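Local coordinates for protein Xcc_ctr_pt (Xanthomonas campestris pv. campestris, PDB 6NJW) that probably acts as a metal-dependent nuclease of the Class 2 OLD family, this chain being its C-terminal region with the Toprim domain, at residues V35-E40 / P199-D204; G28-F33 / T133-L138. All coordinates share one frame; numbering follows the deposited sequence.

Interaction 1. Residues V35-E40 / P199-D204; sequences VPAFAE and PSVSED
With CG anti to its own carbonyl carbon (chi1 -84°), Phe38 sends its ring off helix 29-41 to meet Val201, whose CG1 takes the matching place (chi1 -48°), so that CG2 is turned to the helix. The isopropyl group therefore straddles two successive residues of the helix. Its branch point is laid over one face of the phenyl ring, toward the rim: Val201 CB is 4.0 Å from the centroid of the Phe38 ring and 26° off the ring normal, a CH-pi contact whose nearest ring atom is Phe38 CE1, 3.6 Å from Val201 CB. The CG1 branch stays near Phe38 CZ, while the other branch turns to the helix surface, where Val201 CG2 is 3.8 Å from Ala37 CB.

Helix 29-41 follows the first strand of the Toprim sheet, and the extended residues Val201 and Ser202 belong to the connection between helices 190-197 and 208-226, so the contact joins the Toprim core to the helical C-terminal part of the chain. At the ring's edge, and in its plane, the backbone carbonyl of the loop draws up, with Ser202 O 3.5 Å from Phe38 CE1; an aromatic rim, slightly positive, probably suits that oxygen. No hydrogen bond crosses between the segments. Cys206 and Pro207, farther along the same loop, also touch Phe38, and Leu138 reaches it from helix 134-154. That helix supplies Leu143 to Val201 as well.

Interaction 2. Residues G28-F33 / T133-L138; sequences GDAERF and TLEPEL
Leu134 and Glu31 meet through their aliphatic parts, Leu134 CD2 standing 3.9 Å from Glu31 CG, the two side chains passing each other head to tail. Beside them, Glu135 OE2 lies against Ala30 CB at 3.5 Å, in packing contact, and Leu134 CD2 is a looser 4.4 Å from Ala30 CB. Leu134 reaches across because its CG is anti to the backbone N (chi1 180°), while a bend in Glu31 (chi2 87°) leaves CG on Leu134 and turns the carboxylate off the extended course. A water links the segments: it donates to Glu31 OE1 at 2.6 Å and accepts a weak bond from Leu134 N at 3.5 Å, at the first turn of helix 134-154. The other oxygen, Glu31 OE2, receives a weak bond from Gly28 N, the N-cap residue of helix 29-41.

The two helix starts are well separated, their short axes 11.7 Å apart at closest approach and inclined at 56°, so side chains bridge the gap. Farther out, Glu135 OE2 forms a salt bridge with Lys190, and Leu182 and Ile185 of helix 178-188 pack against the Glu135 side chain. Leu134 is backed by Tyr209 and Ile210 of helix 208-226. Glu31 borders the Toprim metal site: between nearest atoms, its side chain lies about 3 Å from the bound magnesium ion, for which Asp82 and Tyr209 are ligands, and about 5 Å from the side chains of Glu27 and Asp82. The contact is thus apolar at the Leu134 methyl and polar beside it: the Lys190 bridge probably offsets the buried charge of Glu135, and the Glu31 carboxylate holds the water and probably faces the metal site.

In the fold
From the N terminus, strand 22-26 leads into helix 29-41, which supplies the first segment of both interactions: 28-33 for interaction 2, then 35-40 for interaction 1. Beyond the remaining three strands of the parallel sheet, the chain enters helix 134-154, whose start closes the loop of interaction 2. Three more helices follow before 199-204 closes the longer loop of interaction 1. Because the segments alternate along the sequence, the two loops cross. They also touch directly, through Pro36 and Glu31. Together they set the Toprim helix against the start of helix 134-154 and the loop after helix 190-197, interaction 2 beside the metal and interaction 1 farther away.

Interaction 1. Residues V35-E40 / P199-D204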
# COMPACT_ATOMS: atom_id res chain seq x y z
N VAL A 35 -3.85 0.03 4.89
CA VAL A 35 -2.53 0.16 5.52
C VAL A 35 -2.64 0.55 6.99
O VAL A 35 -1.96 -0.08 7.83
CB VAL A 35 -1.64 1.10 4.70
CG1 VAL A 35 -0.38 1.48 5.47
CG2 VAL A 35 -1.25 0.42 3.38
N PRO A 36 -3.46 1.54 7.39
CA PRO A 36 -3.59 1.82 8.83
C PRO A 36 -4.18 0.66 9.62
O PRO A 36 -3.84 0.49 10.79
CB PRO A 36 -4.50 3.05 8.90
CG PRO A 36 -4.55 3.61 7.51
CD PRO A 36 -4.19 2.53 6.56
N ALA A 37 -5.11 -0.10 9.04
CA ALA A 37 -5.63 -1.27 9.72
C ALA A 37 -4.53 -2.29 9.98
O ALA A 37 -4.46 -2.87 11.06
CB ALA A 37 -6.77 -1.89 8.90
N PHE A 38 -3.64 -2.51 9.00
CA PHE A 38 -2.53 -3.41 9.27
C PHE A 38 -1.58 -2.82 10.31
O PHE A 38 -1.01 -3.56 11.12
CB PHE A 38 -1.76 -3.74 7.99
CG PHE A 38 -2.37 -4.88 7.19
CD1 PHE A 38 -2.49 -6.15 7.75
CD2 PHE A 38 -2.82 -4.68 5.89
CE1 PHE A 38 -3.06 -7.21 7.04
CE2 PHE A 38 -3.39 -5.72 5.17
CZ PHE A 38 -3.50 -6.98 5.74
N ALA A 39 -1.39 -1.50 10.28
CA ALA A 39 -0.53 -0.85 11.28
C ALA A 39 -1.01 -1.17 12.69
O ALA A 39 -0.20 -1.51 13.56
CB ALA A 39 -0.50 0.66 11.04
N GLU A 40 -2.32 -1.08 12.94
CA GLU A 40 -2.82 -1.30 14.30
C GLU A 40 -2.56 -2.72 14.77
O GLU A 40 -2.12 -2.93 15.91
CB GLU A 40 -4.31 -0.98 14.38
CG GLU A 40 -4.63 0.51 14.42
CD GLU A 40 -3.81 1.28 15.46
OE1 GLU A 40 -3.75 0.83 16.62
OE2 GLU A 40 -3.22 2.33 15.10
N PRO A 199 -11.71 -4.20 9.40
CA PRO A 199 -11.85 -4.93 10.69
C PRO A 199 -11.43 -6.39 10.65
O PRO A 199 -11.23 -6.98 11.71
CB PRO A 199 -13.35 -4.81 11.00
CG PRO A 199 -13.77 -3.56 10.33
CD PRO A 199 -12.94 -3.46 9.08
N SER A 200 -11.29 -7.00 9.47
CA SER A 200 -10.93 -8.41 9.41
C SER A 200 -9.43 -8.66 9.33
O SER A 200 -9.00 -9.79 9.53
CB SER A 200 -11.60 -9.08 8.20
OG SER A 200 -13.01 -9.01 8.31
N VAL A 201 -8.63 -7.66 8.98
CA VAL A 201 -7.22 -7.94 8.75
C VAL A 201 -6.56 -8.31 10.08
O VAL A 201 -7.00 -7.91 11.16
CB VAL A 201 -6.51 -6.76 8.07
CG1 VAL A 201 -7.35 -6.26 6.85
CG2 VAL A 201 -6.29 -5.63 9.05
N SER A 202 -5.54 -9.14 10.00
CA SER A 202 -4.83 -9.63 11.17
C SER A 202 -3.35 -9.60 10.84
O SER A 202 -2.96 -9.49 9.67
CB SER A 202 -5.27 -11.06 11.54
OG SER A 202 -4.90 -11.96 10.52
N GLU A 203 -2.53 -9.70 11.89
CA GLU A 203 -1.09 -9.58 11.69
C GLU A 203 -0.57 -10.63 10.71
O GLU A 203 0.28 -10.32 9.86
CB GLU A 203 -0.35 -9.69 13.03
CG GLU A 203 1.12 -10.10 12.93
CD GLU A 203 1.32 -11.60 13.01
OE1 GLU A 203 0.48 -12.28 13.64
OE2 GLU A 203 2.30 -12.10 12.42
N ASP A 204 -1.07 -11.86 10.79
CA ASP A 204 -0.47 -12.93 9.99
C ASP A 204 -0.79 -12.86 8.50
O ASP A 204 -0.12 -13.56 7.72
CB ASP A 204 -0.89 -14.31 10.54
CG ASP A 204 -2.40 -14.52 10.54
OD1 ASP A 204 -3.12 -13.60 10.97
OD2 ASP A 204 -2.85 -15.59 10.09

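Interaction 2. Residues G28-F33 / T133-L138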
# COMPACT_ATOMS: atom_id res chain seq x y z
N GLY A 28 -3.78 4.63 -3.88
CA GLY A 28 -5.20 4.89 -3.93
C GLY A 28 -5.95 4.65 -2.64
O GLY A 28 -5.35 4.51 -1.56
N ASP A 29 -7.28 4.56 -2.75
CA ASP A 29 -8.13 4.55 -1.57
C ASP A 29 -8.09 3.23 -0.84
O ASP A 29 -8.30 3.20 0.37
CB ASP A 29 -9.58 4.88 -1.95
CG ASP A 29 -9.83 6.36 -2.04
OD1 ASP A 29 -8.94 7.12 -1.63
OD2 ASP A 29 -10.91 6.76 -2.53
N ALA A 30 -7.83 2.12 -1.55
CA ALA A 30 -7.79 0.82 -0.88
C ALA A 30 -6.65 0.78 0.13
O ALA A 30 -6.86 0.42 1.29
CB ALA A 30 -7.65 -0.30 -1.90
N GLU A 31 -5.45 1.16 -0.29
CA GLU A 31 -4.31 1.24 0.62
C GLU A 31 -4.52 2.29 1.69
O GLU A 31 -4.05 2.14 2.82
CB GLU A 31 -3.04 1.56 -0.16
CG GLU A 31 -2.68 0.51 -1.20
CD GLU A 31 -3.34 0.71 -2.57
OE1 GLU A 31 -3.06 -0.11 -3.47
OE2 GLU A 31 -4.15 1.65 -2.75
N ARG A 32 -5.21 3.38 1.34
CA ARG A 32 -5.43 4.46 2.30
C ARG A 32 -6.14 3.97 3.55
O ARG A 32 -5.90 4.49 4.65
CB ARG A 32 -6.23 5.57 1.63
CG ARG A 32 -6.77 6.68 2.52
CD ARG A 32 -7.44 7.77 1.62
NE ARG A 32 -8.34 8.67 2.33
CZ ARG A 32 -9.53 9.04 1.88
NH1 ARG A 32 -9.97 8.57 0.72
NH2 ARG A 32 -10.29 9.87 2.58
N PHE A 33 -7.00 2.97 3.41
CA PHE A 33 -7.70 2.43 4.57
C PHE A 33 -7.14 1.10 5.05
O PHE A 33 -7.21 0.82 6.25
CB PHE A 33 -9.19 2.28 4.26
CG PHE A 33 -9.86 3.59 4.00
CD1 PHE A 33 -10.04 4.51 5.03
CD2 PHE A 33 -10.29 3.92 2.72
CE1 PHE A 33 -10.66 5.73 4.79
CE2 PHE A 33 -10.90 5.14 2.47
CZ PHE A 33 -11.09 6.05 3.51
N THR A 133 -1.17 -7.11 -7.06
CA THR A 133 -2.00 -5.98 -6.65
C THR A 133 -2.71 -6.37 -5.36
O THR A 133 -2.88 -7.55 -5.06
CB THR A 133 -3.01 -5.59 -7.74
OG1 THR A 133 -3.70 -6.76 -8.18
CG2 THR A 133 -2.29 -4.95 -8.92
N LEU A 134 -3.15 -5.36 -4.61
CA LEU A 134 -3.47 -5.57 -3.19
C LEU A 134 -4.62 -6.55 -2.99
O LEU A 134 -4.49 -7.54 -2.26
CB LEU A 134 -3.80 -4.23 -2.53
CG LEU A 134 -4.15 -4.32 -1.05
CD1 LEU A 134 -3.01 -4.96 -0.26
CD2 LEU A 134 -4.46 -2.93 -0.53
N GLU A 135 -5.76 -6.29 -3.61
CA GLU A 135 -6.94 -7.09 -3.29
C GLU A 135 -6.81 -8.56 -3.71
O GLU A 135 -7.20 -9.45 -2.95
CB GLU A 135 -8.19 -6.47 -3.92
CG GLU A 135 -8.53 -5.08 -3.36
CD GLU A 135 -7.96 -3.96 -4.20
OE1 GLU A 135 -6.95 -4.20 -4.91
OE2 GLU A 135 -8.54 -2.84 -4.17
N PRO A 136 -6.27 -8.88 -4.90
CA PRO A 136 -6.06 -10.30 -5.21
C PRO A 136 -5.08 -10.98 -4.26
O PRO A 136 -5.30 -12.13 -3.87
CB PRO A 136 -5.55 -10.28 -6.65
CG PRO A 136 -6.00 -8.96 -7.20
CD PRO A 136 -5.92 -8.02 -6.05
N GLU A 137 -4.02 -10.28 -3.85
CA GLU A 137 -3.12 -10.87 -2.86
C GLU A 137 -3.87 -11.19 -1.57
O GLU A 137 -3.76 -12.30 -1.04
CB GLU A 137 -1.94 -9.93 -2.58
CG GLU A 137 -1.25 -10.27 -1.25
CD GLU A 137 0.25 -9.97 -1.23
OE1 GLU A 137 0.74 -9.26 -2.13
OE2 GLU A 137 0.93 -10.47 -0.30
N LEU A 138 -4.66 -10.25 -1.06
CA LEU A 138 -5.39 -10.51 0.18
C LEU A 138 -6.37 -11.66 0.02
O LEU A 138 -6.56 -12.46 0.94
CB LEU A 138 -6.12 -9.25 0.65
CG LEU A 138 -5.24 -8.05 0.97
CD1 LEU A 138 -6.13 -6.86 1.30
CD2 LEU A 138 -4.33 -8.39 2.15
O HOH W 1 -2.94 -1.96 -5.25